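Local coordinates for probable cell division protein WhiA (Thermotoga maritima, PDB 3HYI) that probably takes part in cell division and chromosome segregation, binding DNA through a helix-turn-helix domain joined to a degenerate homing-endonuclease domain, at residues V73-V78 / K90-Y95; S30-F35 / N64-L69; G34-R39 / R47-S52; E12-L17 / G117-G122. One frame throughout, in Å; residues are numbered along the deposited sequence. Where two conformers were deposited one is given.

All four contacts belong to the LAGLIDADG-like part of the chain, and they run from sheet edge to buried helix packing. Contact 1 is the most open: a hairpin of backbone hydrogen bonds with a bulge and a bridging water. Contact 3 joins the same sheet to helix 25-39, with an apolar half and a partly exposed polar half. Contact 2 uses that helix again, sharing G34 and F35 with contact 3, and is buried and held by side-chain packing. Contact 4, also buried, brings in helix 108-122, which packs on helix 25-39; there a lysine ends on backbone carbonyls. M66 of contact 2 touches V73 and A93 of contact 1.

Contact 1. Residues V73-V78 / K90-Y95; sequences VSEIIV and KITAEY
The peptide carbonyl of T92 is gripped from two directions by S74: the backbone N comes in 18° from the carbonyl plane at 2.8 Å from T92 O, while S74 OG stands above that plane, 73° out of it, at 3.0 Å. A chi1 of 47° puts the hydroxyl there, between the backbone N and the carbonyl carbon. E75 N adds a weak third bond to the same oxygen, so S74 and E75 together face T92 in a classic beta bulge of the 73-79/88-94 hairpin. Beyond the bulge the antiparallel ladder is regular, with T92 N to E75 O at 2.9 Å and K90 N to I77 O at 2.7 Å. The extended E75 side chain brings OE1 to a water, 2.9 Å away, which also meets T92 OG1 and, weakly, K90 O. Alongside, I77 CD1 lies 3.7 Å from K90 CE. E75, I77, K90 and T92 share this face of the sheet; V73, I76, I91 and A93 share the opposite one, where V73 meets L63 and A93 meets M66 of helix 56-68. Strand 73-79 is outermost, and strand 88-94 pairs also with strand 48-53, I91 to F51 and A93 to I49.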
loop_
_atom_site.group_PDB
_atom_site.type_symbol
_atom_site.label_atom_id
_atom_site.label_comp_id
_atom_site.label_asym_id
_atom_site.label_seq_id
_atom_site.Cartn_x
_atom_site.Cartn_y
_atom_site.Cartn_z
ATOM N N VAL A 73 -6.452 -27.478 27.631
ATOM C CA VAL A 73 -5.985 -27.864 26.305
ATOM C C VAL A 73 -5.193 -29.160 26.478
ATOM O O VAL A 73 -4.322 -29.255 27.345
ATOM C CB VAL A 73 -5.140 -26.758 25.624
ATOM C CG1 VAL A 73 -5.912 -25.444 25.597
ATOM C CG2 VAL A 73 -3.806 -26.578 26.317
ATOM N N SER A 74 -5.520 -30.159 25.665
ATOM C CA SER A 74 -5.002 -31.516 25.851
ATOM C C SER A 74 -3.684 -31.776 25.119
ATOM O O SER A 74 -2.865 -32.568 25.587
ATOM C CB SER A 74 -6.052 -32.537 25.404
ATOM O OG SER A 74 -6.596 -32.189 24.141
ATOM N N GLU A 75 -3.485 -31.120 23.978
ATOM C CA GLU A 75 -2.311 -31.368 23.143
ATOM C C GLU A 75 -1.897 -30.138 22.336
ATOM O O GLU A 75 -2.742 -29.382 21.856
ATOM C CB GLU A 75 -2.580 -32.545 22.196
ATOM C CG GLU A 75 -1.492 -32.779 21.146
ATOM C CD GLU A 75 -1.714 -34.043 20.342
ATOM O OE1 GLU A 75 -2.326 -33.962 19.254
ATOM O OE2 GLU A 75 -1.287 -35.122 20.806
ATOM N N ILE A 76 -0.584 -29.958 22.201
ATOM C CA ILE A 76 0.004 -28.939 21.337
ATOM C C ILE A 76 1.157 -29.579 20.563
ATOM O O ILE A 76 2.174 -29.948 21.155
ATOM C CB ILE A 76 0.541 -27.739 22.144
ATOM C CG1 ILE A 76 -0.552 -27.169 23.053
ATOM C CG2 ILE A 76 1.073 -26.661 21.205
ATOM C CD1 ILE A 76 -0.173 -25.868 23.718
ATOM N N ILE A 77 0.988 -29.729 19.251
ATOM C CA ILE A 77 2.013 -30.331 18.398
ATOM C C ILE A 77 2.215 -29.540 17.112
ATOM O O ILE A 77 1.313 -28.839 16.654
ATOM C CB ILE A 77 1.668 -31.798 18.023
ATOM C CG1 ILE A 77 0.329 -31.876 17.277
ATOM C CG2 ILE A 77 1.644 -32.676 19.268
ATOM C CD1 ILE A 77 -0.019 -33.263 16.788
ATOM N N VAL A 78 3.409 -29.658 16.539
ATOM C CA VAL A 78 3.674 -29.137 15.205
ATOM C C VAL A 78 3.443 -30.248 14.190
ATOM O O VAL A 78 4.096 -31.289 14.245
ATOM C CB VAL A 78 5.115 -28.614 15.067
ATOM C CG1 VAL A 78 5.482 -28.432 13.601
ATOM C CG2 VAL A 78 5.268 -27.306 15.815
ATOM N N LYS A 90 -0.865 -27.485 15.864
ATOM C CA LYS A 90 -2.133 -28.150 16.178
ATOM C C LYS A 90 -2.425 -28.091 17.668
ATOM O O LYS A 90 -1.726 -28.718 18.464
ATOM C CB LYS A 90 -2.131 -29.617 15.738
ATOM C CG LYS A 90 -2.742 -29.866 14.365
ATOM C CD LYS A 90 -3.687 -31.076 14.322
ATOM C CE LYS A 90 -3.186 -32.282 15.114
ATOM N NZ LYS A 90 -3.827 -33.550 14.662
ATOM N N ILE A 91 -3.469 -27.351 18.031
ATOM C CA ILE A 91 -3.901 -27.243 19.419
ATOM C C ILE A 91 -5.241 -27.956 19.584
ATOM O O ILE A 91 -6.230 -27.588 18.946
ATOM C CB ILE A 91 -4.016 -25.769 19.865
ATOM C CG1 ILE A 91 -2.685 -25.043 19.639
ATOM C CG2 ILE A 91 -4.426 -25.683 21.331
ATOM C CD1 ILE A 91 -2.714 -23.566 19.974
ATOM N N THR A 92 -5.258 -28.987 20.427
ATOM C CA THR A 92 -6.474 -29.742 20.715
ATOM C C THR A 92 -7.015 -29.346 22.082
ATOM O O THR A 92 -6.304 -29.414 23.084
ATOM C CB THR A 92 -6.222 -31.260 20.685
ATOM O OG1 THR A 92 -5.719 -31.634 19.398
ATOM C CG2 THR A 92 -7.510 -32.026 20.960
ATOM N N ALA A 93 -8.276 -28.927 22.108
ATOM C CA ALA A 93 -8.929 -28.482 23.333
ATOM C C ALA A 93 -10.265 -29.186 23.513
ATOM O O ALA A 93 -10.813 -29.761 22.571
ATOM C CB ALA A 93 -9.127 -26.978 23.305
ATOM N N GLU A 94 -10.782 -29.127 24.736
ATOM C CA GLU A 94 -12.043 -29.768 25.083
ATOM C C GLU A 94 -13.211 -28.936 24.565
ATOM O O GLU A 94 -13.214 -27.712 24.703
ATOM C CB GLU A 94 -12.145 -29.926 26.599
ATOM C CG GLU A 94 -13.219 -30.900 27.061
ATOM C CD GLU A 94 -12.943 -31.456 28.448
ATOM O OE1 GLU A 94 -12.332 -30.738 29.270
ATOM O OE2 GLU A 94 -13.337 -32.612 28.716
ATOM N N TYR A 95 -14.194 -29.603 23.962
ATOM C CA TYR A 95 -15.397 -28.928 23.488
ATOM C C TYR A 95 -16.361 -28.669 24.643
ATOM O O TYR A 95 -16.564 -29.526 25.509
ATOM C CB TYR A 95 -16.112 -29.733 22.398
ATOM C CG TYR A 95 -17.424 -29.098 21.985
ATOM C CD1 TYR A 95 -17.440 -27.931 21.227
ATOM C CD2 TYR A 95 -18.647 -29.640 22.384
ATOM C CE1 TYR A 95 -18.630 -27.329 20.857
ATOM C CE2 TYR A 95 -19.850 -29.043 22.018
ATOM C CZ TYR A 95 -19.829 -27.884 21.253
ATOM O OH TYR A 95 -21.004 -27.275 20.879
HETATM O O HOH W 1 -3.237 -31.217 18.833
#

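Contact 2. Residues S30-F35 / N64-L69; sequences SELLGF and NLMKYL
Helices 30-35 and 64-68 run roughly antiparallel, crossing at -139° with their axes 10.6 Å apart, and come nearest at L32 and L65. They belong to helix 25-39, probably the first LAGLIDADG-like helix, and to helix 56-68, which follows the sheet's first hairpin. L65 carries the contact. Its CD2 methyl lies 3.7 Å from E31 CD, resting on the carboxylate end of the glutamate, the two side chains meeting at about a right angle. The same methyl reaches F35 CE2 at 3.9 Å, coming at the ring at a slant. E31 gets there fully extended, CG anti to the backbone N at chi1 -179°, and its charged end continues past the leucine: OE1 makes a salt bridge to R61, OE2 one to R116. Putting an alanine here would probably leave both arginines without their buried partner and open a gap beside L65 CD2. On the other flank L32 CD2 packs against L69 CD1 at 4.1 Å and M66 SD at 4.3 Å. The contact is buried: L32 and F35 also lean on L62 of helix 56-68, F35 meets L120 and S121 of helix 108-122, and L69 also packs on V28 and I29 of helix 25-39.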
loop_
_atom_site.group_PDB
_atom_site.type_symbol
_atom_site.label_atom_id
_atom_site.label_comp_id
_atom_site.label_asym_id
_atom_site.label_seq_id
_atom_site.Cartn_x
_atom_site.Cartn_y
_atom_site.Cartn_z
ATOM N N SER A 30 -16.848 -15.085 22.343
ATOM C CA SER A 30 -17.012 -14.522 21.005
ATOM C C SER A 30 -15.693 -14.556 20.234
ATOM O O SER A 30 -15.665 -14.928 19.058
ATOM C CB SER A 30 -17.550 -13.090 21.077
ATOM O OG SER A 30 -17.826 -12.577 19.785
ATOM N N GLU A 31 -14.601 -14.178 20.893
ATOM C CA GLU A 31 -13.277 -14.253 20.263
ATOM C C GLU A 31 -12.858 -15.695 19.984
ATOM O O GLU A 31 -12.252 -15.972 18.949
ATOM C CB GLU A 31 -12.210 -13.558 21.110
ATOM C CG GLU A 31 -10.822 -13.605 20.475
ATOM C CD GLU A 31 -9.782 -12.838 21.251
ATOM O OE1 GLU A 31 -8.590 -12.973 20.915
ATOM O OE2 GLU A 31 -10.147 -12.109 22.198
ATOM N N LEU A 32 -13.169 -16.601 20.908
ATOM C CA LEU A 32 -12.904 -18.028 20.715
ATOM C C LEU A 32 -13.672 -18.561 19.507
ATOM O O LEU A 32 -13.129 -19.323 18.711
ATOM C CB LEU A 32 -13.278 -18.823 21.967
ATOM C CG LEU A 32 -12.974 -20.327 21.942
ATOM C CD1 LEU A 32 -11.472 -20.583 21.833
ATOM C CD2 LEU A 32 -13.553 -21.012 23.175
ATOM N N LEU A 33 -14.930 -18.146 19.369
ATOM C CA LEU A 33 -15.750 -18.526 18.219
ATOM C C LEU A 33 -15.090 -18.085 16.913
ATOM O O LEU A 33 -15.160 -18.798 15.912
ATOM C CB LEU A 33 -17.156 -17.925 18.329
ATOM C CG LEU A 33 -18.175 -18.410 17.293
ATOM C CD1 LEU A 33 -18.543 -19.871 17.543
ATOM C CD2 LEU A 33 -19.417 -17.526 17.305
ATOM N N GLY A 34 -14.449 -16.916 16.936
ATOM C CA GLY A 34 -13.656 -16.434 15.808
ATOM C C GLY A 34 -12.545 -17.400 15.439
ATOM O O GLY A 34 -12.354 -17.715 14.266
ATOM N N PHE A 35 -11.812 -17.864 16.450
ATOM C CA PHE A 35 -10.803 -18.917 16.279
ATOM C C PHE A 35 -11.434 -20.198 15.735
ATOM O O PHE A 35 -10.911 -20.805 14.797
ATOM C CB PHE A 35 -10.114 -19.237 17.613
ATOM C CG PHE A 35 -8.936 -18.354 17.935
ATOM C CD1 PHE A 35 -7.647 -18.748 17.597
ATOM C CD2 PHE A 35 -9.110 -17.156 18.615
ATOM C CE1 PHE A 35 -6.548 -17.945 17.908
ATOM C CE2 PHE A 35 -8.018 -16.349 18.932
ATOM C CZ PHE A 35 -6.735 -16.746 18.578
ATOM N N ASN A 64 -4.486 -18.214 26.257
ATOM C CA ASN A 64 -4.953 -17.238 27.243
ATOM C C ASN A 64 -6.481 -17.196 27.368
ATOM O O ASN A 64 -7.010 -16.986 28.462
ATOM C CB ASN A 64 -4.415 -15.843 26.923
ATOM C CG ASN A 64 -2.902 -15.736 27.095
ATOM O OD1 ASN A 64 -2.263 -16.597 27.700
ATOM N ND2 ASN A 64 -2.326 -14.660 26.564
ATOM N N LEU A 65 -7.182 -17.390 26.254
ATOM C CA LEU A 65 -8.649 -17.458 26.261
ATOM C C LEU A 65 -9.144 -18.686 27.018
ATOM O O LEU A 65 -10.062 -18.595 27.834
ATOM C CB LEU A 65 -9.200 -17.480 24.828
ATOM C CG LEU A 65 -9.576 -16.149 24.161
ATOM C CD1 LEU A 65 -8.883 -14.971 24.797
ATOM C CD2 LEU A 65 -9.257 -16.211 22.672
ATOM N N MET A 66 -8.531 -19.832 26.734
ATOM C CA MET A 66 -8.868 -21.085 27.417
ATOM C C MET A 66 -8.560 -21.034 28.914
ATOM O O MET A 66 -9.254 -21.658 29.719
ATOM C CB MET A 66 -8.126 -22.259 26.771
ATOM C CG MET A 66 -8.596 -22.589 25.362
ATOM S SD MET A 66 -10.351 -23.003 25.265
ATOM C CE MET A 66 -10.324 -24.715 25.791
ATOM N N LYS A 67 -7.517 -20.290 29.271
ATOM C CA LYS A 67 -7.148 -20.064 30.667
ATOM C C LYS A 67 -8.177 -19.178 31.369
ATOM O O LYS A 67 -8.548 -19.439 32.513
ATOM C CB LYS A 67 -5.762 -19.423 30.731
ATOM C CG LYS A 67 -5.297 -18.978 32.110
ATOM C CD LYS A 67 -3.954 -18.266 31.994
ATOM C CE LYS A 67 -3.632 -17.440 33.226
ATOM N NZ LYS A 67 -3.109 -18.280 34.333
ATOM N N TYR A 68 -8.624 -18.127 30.682
ATOM C CA TYR A 68 -9.680 -17.260 31.200
ATOM C C TYR A 68 -10.933 -18.071 31.535
ATOM O O TYR A 68 -11.563 -17.844 32.568
ATOM C CB TYR A 68 -10.022 -16.148 30.195
ATOM C CG TYR A 68 -11.126 -15.216 30.665
ATOM C CD1 TYR A 68 -12.466 -15.604 30.608
ATOM C CD2 TYR A 68 -10.834 -13.949 31.167
ATOM C CE1 TYR A 68 -13.477 -14.765 31.043
ATOM C CE2 TYR A 68 -11.850 -13.097 31.602
ATOM C CZ TYR A 68 -13.167 -13.515 31.534
ATOM O OH TYR A 68 -14.179 -12.687 31.957
ATOM N N LEU A 69 -11.276 -19.014 30.659
ATOM C CA LEU A 69 -12.474 -19.848 30.810
ATOM C C LEU A 69 -12.264 -21.080 31.707
ATOM O O LEU A 69 -13.216 -21.799 31.993
ATOM C CB LEU A 69 -12.970 -20.296 29.428
ATOM C CG LEU A 69 -13.431 -19.177 28.483
ATOM C CD1 LEU A 69 -13.491 -19.656 27.030
ATOM C CD2 LEU A 69 -14.779 -18.615 28.926
#

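Contact 3. Residues G34-R39 / R47-S52; sequences GFIKAR and RHIVFS
I36 and F35 of helix 25-39 meet F51 and I49 of strand 48-53; the helix probably corresponds to the first LAGLIDADG helix of the homing-endonuclease fold, and as in that fold it leads straight into the sheet's first strand. Helix and strand cross at 72°, and the tight part is apolar. I36 CD1 meets I49 CD1 at 3.6 Å, while I36 CG1 lies 3.7 Å from F51 CZ and F35 CB the same distance from F51 CE1. The F51 ring turns its edge to the helix backbone, with F35 C and I36 N in its plane, and carries I49 CG2 over one face, offset toward the rim. L62 of helix 56-68 packs on F51 as well, closing this side into the core.

The other half, at R39 and S52, is partly exposed and polar. S52 N donates to R39 O at 3.2 Å, a backbone bond joining R39 to the strand. R39 answers with its side chain: bent at chi2 (-62°), it curls so that CB, CG and CD pass close to S52 O, and NH1 donates to that oxygen. NH1 is also bonded to H54 ND1. A leucine in its place would probably leave S52 O and H54 ND1 without this donor, and the residue tied to S52 by the backbone bond alone. The R39 NH1 to S52 O bond is 3.0 Å long, the oxygen just 6° out of the guanidinium plane.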
loop_
_atom_site.group_PDB
_atom_site.type_symbol
_atom_site.label_atom_id
_atom_site.label_comp_id
_atom_site.label_asym_id
_atom_site.label_seq_id
_atom_site.Cartn_x
_atom_site.Cartn_y
_atom_site.Cartn_z
ATOM N N GLY A 34 -14.449 -16.916 16.936
ATOM C CA GLY A 34 -13.656 -16.434 15.808
ATOM C C GLY A 34 -12.545 -17.400 15.439
ATOM O O GLY A 34 -12.354 -17.715 14.266
ATOM N N PHE A 35 -11.812 -17.864 16.450
ATOM C CA PHE A 35 -10.803 -18.917 16.279
ATOM C C PHE A 35 -11.434 -20.198 15.735
ATOM O O PHE A 35 -10.911 -20.805 14.797
ATOM C CB PHE A 35 -10.114 -19.237 17.613
ATOM C CG PHE A 35 -8.936 -18.354 17.935
ATOM C CD1 PHE A 35 -7.647 -18.748 17.597
ATOM C CD2 PHE A 35 -9.110 -17.156 18.615
ATOM C CE1 PHE A 35 -6.548 -17.945 17.908
ATOM C CE2 PHE A 35 -8.018 -16.349 18.932
ATOM C CZ PHE A 35 -6.735 -16.746 18.578
ATOM N N ILE A 36 -12.554 -20.604 16.337
ATOM C CA ILE A 36 -13.263 -21.824 15.940
ATOM C C ILE A 36 -13.765 -21.750 14.498
ATOM O O ILE A 36 -13.545 -22.676 13.716
ATOM C CB ILE A 36 -14.461 -22.122 16.872
ATOM C CG1 ILE A 36 -13.977 -22.499 18.274
ATOM C CG2 ILE A 36 -15.319 -23.254 16.306
ATOM C CD1 ILE A 36 -15.100 -22.704 19.272
ATOM N N LYS A 37 -14.438 -20.656 14.152
ATOM C CA LYS A 37 -14.981 -20.484 12.800
ATOM C C LYS A 37 -13.883 -20.447 11.733
ATOM O O LYS A 37 -14.039 -21.028 10.657
ATOM C CB LYS A 37 -15.827 -19.210 12.709
ATOM C CG LYS A 37 -17.159 -19.255 13.462
ATOM C CD LYS A 37 -18.042 -20.406 13.009
ATOM C CE LYS A 37 -19.494 -20.179 13.402
ATOM N NZ LYS A 37 -20.310 -21.423 13.276
ATOM N N ALA A 38 -12.778 -19.770 12.037
ATOM C CA ALA A 38 -11.682 -19.610 11.080
ATOM C C ALA A 38 -10.803 -20.857 10.957
ATOM O O ALA A 38 -10.510 -21.303 9.845
ATOM C CB ALA A 38 -10.828 -18.400 11.452
ATOM N N ARG A 39 -10.379 -21.412 12.090
ATOM C CA ARG A 39 -9.371 -22.481 12.089
ATOM C C ARG A 39 -9.699 -23.697 12.962
ATOM O O ARG A 39 -8.841 -24.556 13.175
ATOM C CB ARG A 39 -8.013 -21.893 12.500
ATOM C CG ARG A 39 -7.388 -20.970 11.452
ATOM C CD ARG A 39 -7.105 -21.709 10.141
ATOM N NE ARG A 39 -6.376 -20.891 9.173
ATOM C CZ ARG A 39 -5.068 -20.638 9.220
ATOM N NH1 ARG A 39 -4.314 -21.125 10.199
ATOM N NH2 ARG A 39 -4.507 -19.884 8.280
ATOM N N ARG A 47 -16.117 -34.628 21.449
ATOM C CA ARG A 47 -15.936 -33.614 22.495
ATOM C C ARG A 47 -14.609 -32.851 22.415
ATOM O O ARG A 47 -14.039 -32.491 23.451
ATOM C CB ARG A 47 -16.103 -34.237 23.891
ATOM C CG ARG A 47 -17.387 -35.032 24.063
ATOM N N HIS A 48 -14.134 -32.586 21.197
ATOM C CA HIS A 48 -12.863 -31.892 20.974
ATOM C C HIS A 48 -12.947 -30.843 19.870
ATOM O O HIS A 48 -13.796 -30.937 18.983
ATOM C CB HIS A 48 -11.764 -32.899 20.605
ATOM C CG HIS A 48 -11.056 -33.487 21.786
ATOM N ND1 HIS A 48 -10.955 -32.829 22.993
ATOM C CD2 HIS A 48 -10.390 -34.656 21.937
ATOM C CE1 HIS A 48 -10.276 -33.575 23.844
ATOM N NE2 HIS A 48 -9.919 -34.688 23.228
ATOM N N ILE A 49 -12.037 -29.876 19.923
ATOM C CA ILE A 49 -11.840 -28.912 18.855
ATOM C C ILE A 49 -10.366 -28.966 18.489
ATOM O O ILE A 49 -9.506 -28.818 19.357
ATOM C CB ILE A 49 -12.181 -27.470 19.282
ATOM C CG1 ILE A 49 -13.591 -27.393 19.869
ATOM C CG2 ILE A 49 -12.059 -26.531 18.090
ATOM C CD1 ILE A 49 -14.020 -25.989 20.240
ATOM N N VAL A 50 -10.077 -29.195 17.212
ATOM C CA VAL A 50 -8.714 -29.141 16.709
ATOM C C VAL A 50 -8.488 -27.797 16.019
ATOM O O VAL A 50 -9.142 -27.491 15.021
ATOM C CB VAL A 50 -8.431 -30.283 15.721
ATOM C CG1 VAL A 50 -7.098 -30.064 15.017
ATOM C CG2 VAL A 50 -8.452 -31.632 16.443
ATOM N N PHE A 51 -7.572 -27.000 16.570
ATOM C CA PHE A 51 -7.182 -25.722 15.977
ATOM C C PHE A 51 -5.873 -25.873 15.203
ATOM O O PHE A 51 -4.901 -26.416 15.722
ATOM C CB PHE A 51 -6.991 -24.658 17.058
ATOM C CG PHE A 51 -8.253 -24.289 17.784
ATOM C CD1 PHE A 51 -9.080 -23.288 17.297
ATOM C CD2 PHE A 51 -8.604 -24.928 18.964
ATOM C CE1 PHE A 51 -10.243 -22.937 17.969
ATOM C CE2 PHE A 51 -9.768 -24.583 19.640
ATOM C CZ PHE A 51 -10.588 -23.585 19.140
ATOM N N SER A 52 -5.861 -25.384 13.965
ATOM C CA SER A 52 -4.659 -25.363 13.134
ATOM C C SER A 52 -4.217 -23.912 12.980
ATOM O O SER A 52 -4.929 -23.115 12.379
ATOM C CB SER A 52 -4.954 -25.970 11.762
ATOM O OG SER A 52 -5.521 -27.264 11.890
#

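Contact 4. Residues E12-L17 / G117-G122; sequences EIKEEL and GLFLSG
This is a buried helix-to-helix contact in which the N-terminal helix 9-16 packs on the end of helix 108-122, probably the second LAGLIDADG-like helix of the fold, a hundred residues further on. The segments cross at -134°, with K14 and L120 closest. Fully extended beyond CG, K14 slides past L120 in the opposite direction, its CB 3.7 Å from L120 CD2, and then lays CE over one face of the F119 ring. Its NZ ends among main-chain oxygens where helix 108-122 finishes: it donates to L120 O at 2.9 Å, from 46° above the carbonyl plane, to G123 O, and weakly to F119 O. The ammonium is probably well placed to offset the negative end of the helix dipole. I13 and L17 pack on F119 and L120. I13 CG2 touches F119 CE1 at 3.9 Å, the two side chains crossing at about a right angle, and L17 CD1 fits near L120 CD2 at 4.1 Å. Behind, L120 rests on E31, A58 and R61, while S121 faces F35 and A38 of helix 25-39. There S121 OG turns back into its own helix, donating to G117 O at 2.7 Å from the face of that carbonyl opposite to S121 N.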
loop_
_atom_site.group_PDB
_atom_site.type_symbol
_atom_site.label_atom_id
_atom_site.label_comp_id
_atom_site.label_asym_id
_atom_site.label_seq_id
_atom_site.Cartn_x
_atom_site.Cartn_y
_atom_site.Cartn_z
ATOM N N GLU A 12 4.011 -9.222 13.808
ATOM C CA GLU A 12 4.260 -8.104 14.727
ATOM C C GLU A 12 2.962 -7.446 15.201
ATOM O O GLU A 12 2.842 -7.072 16.369
ATOM C CB GLU A 12 5.169 -7.058 14.078
ATOM C CG GLU A 12 6.627 -7.458 14.040
ATOM C CD GLU A 12 7.505 -6.375 13.449
ATOM O OE1 GLU A 12 8.430 -5.918 14.147
ATOM O OE2 GLU A 12 7.264 -5.969 12.291
ATOM N N ILE A 13 2.002 -7.304 14.290
ATOM C CA ILE A 13 0.658 -6.841 14.642
ATOM C C ILE A 13 -0.016 -7.826 15.594
ATOM O O ILE A 13 -0.594 -7.426 16.600
ATOM C CB ILE A 13 -0.224 -6.664 13.384
ATOM C CG1 ILE A 13 0.260 -5.475 12.555
ATOM C CG2 ILE A 13 -1.690 -6.456 13.762
ATOM C CD1 ILE A 13 -0.020 -5.639 11.091
ATOM N N LYS A 14 0.068 -9.114 15.276
ATOM C CA LYS A 14 -0.568 -10.152 16.090
ATOM C C LYS A 14 0.026 -10.276 17.499
ATOM O O LYS A 14 -0.683 -10.635 18.437
ATOM C CB LYS A 14 -0.535 -11.499 15.359
ATOM C CG LYS A 14 -1.454 -11.521 14.156
ATOM C CD LYS A 14 -1.470 -12.857 13.451
ATOM C CE LYS A 14 -2.378 -12.801 12.233
ATOM N NZ LYS A 14 -2.663 -14.142 11.669
ATOM N N GLU A 15 1.316 -9.971 17.645
ATOM C CA GLU A 15 1.962 -9.947 18.962
ATOM C C GLU A 15 1.368 -8.891 19.900
ATOM O O GLU A 15 1.305 -9.102 21.108
ATOM C CB GLU A 15 3.468 -9.713 18.820
ATOM C CG GLU A 15 4.238 -10.931 18.328
ATOM C CD GLU A 15 5.689 -10.629 18.032
ATOM O OE1 GLU A 15 6.017 -9.458 17.740
ATOM O OE2 GLU A 15 6.509 -11.570 18.088
ATOM N N GLU A 16 0.944 -7.756 19.343
ATOM C CA GLU A 16 0.283 -6.706 20.131
ATOM C C GLU A 16 -1.052 -7.162 20.725
ATOM O O GLU A 16 -1.512 -6.605 21.721
ATOM C CB GLU A 16 0.040 -5.448 19.284
ATOM C CG GLU A 16 1.279 -4.607 19.022
ATOM C CD GLU A 16 0.949 -3.181 18.592
ATOM O OE1 GLU A 16 0.031 -2.566 19.177
ATOM O OE2 GLU A 16 1.620 -2.666 17.676
ATOM N N LEU A 17 -1.670 -8.167 20.108
ATOM C CA LEU A 17 -3.003 -8.620 20.498
ATOM C C LEU A 17 -3.018 -9.750 21.532
ATOM O O LEU A 17 -4.077 -10.078 22.062
ATOM C CB LEU A 17 -3.774 -9.055 19.254
ATOM C CG LEU A 17 -3.913 -7.991 18.160
ATOM C CD1 LEU A 17 -4.643 -8.560 16.951
ATOM C CD2 LEU A 17 -4.632 -6.756 18.693
ATOM N N GLY A 117 -10.466 -12.626 16.923
ATOM C CA GLY A 117 -10.280 -14.066 16.777
ATOM C C GLY A 117 -10.110 -14.497 15.331
ATOM O O GLY A 117 -9.215 -15.281 15.016
ATOM N N LEU A 118 -10.975 -13.985 14.455
ATOM C CA LEU A 118 -10.898 -14.267 13.015
ATOM C C LEU A 118 -9.548 -13.868 12.422
ATOM O O LEU A 118 -8.957 -14.613 11.641
ATOM C CB LEU A 118 -12.009 -13.532 12.256
ATOM C CG LEU A 118 -13.430 -14.101 12.304
ATOM C CD1 LEU A 118 -14.367 -13.225 11.481
ATOM C CD2 LEU A 118 -13.468 -15.544 11.802
ATOM N N PHE A 119 -9.078 -12.685 12.802
ATOM C CA PHE A 119 -7.842 -12.124 12.277
ATOM C C PHE A 119 -6.600 -12.845 12.789
ATOM O O PHE A 119 -5.696 -13.161 12.011
ATOM C CB PHE A 119 -7.750 -10.640 12.635
ATOM C CG PHE A 119 -6.484 -9.986 12.171
ATOM C CD1 PHE A 119 -5.436 -9.766 13.055
ATOM C CD2 PHE A 119 -6.332 -9.606 10.846
ATOM C CE1 PHE A 119 -4.269 -9.166 12.631
ATOM C CE2 PHE A 119 -5.159 -9.005 10.411
ATOM C CZ PHE A 119 -4.127 -8.782 11.304
ATOM N N LEU A 120 -6.548 -13.079 14.096
ATOM C CA LEU A 120 -5.415 -13.778 14.701
ATOM C C LEU A 120 -5.232 -15.164 14.094
ATOM O O LEU A 120 -4.125 -15.533 13.700
ATOM C CB LEU A 120 -5.587 -13.894 16.223
ATOM C CG LEU A 120 -5.164 -12.678 17.055
ATOM C CD1 LEU A 120 -5.678 -12.818 18.467
ATOM C CD2 LEU A 120 -3.644 -12.492 17.052
ATOM N N SER A 121 -6.324 -15.917 14.007
ATOM C CA SER A 121 -6.268 -17.318 13.595
ATOM C C SER A 121 -6.070 -17.492 12.085
ATOM O O SER A 121 -5.167 -18.211 11.657
ATOM C CB SER A 121 -7.534 -18.062 14.052
ATOM O OG SER A 121 -8.709 -17.498 13.493
ATOM N N GLY A 122 -6.913 -16.838 11.288
ATOM C CA GLY A 122 -6.902 -17.028 9.836
ATOM C C GLY A 122 -6.649 -15.790 8.995
ATOM O O GLY A 122 -6.690 -15.860 7.764
#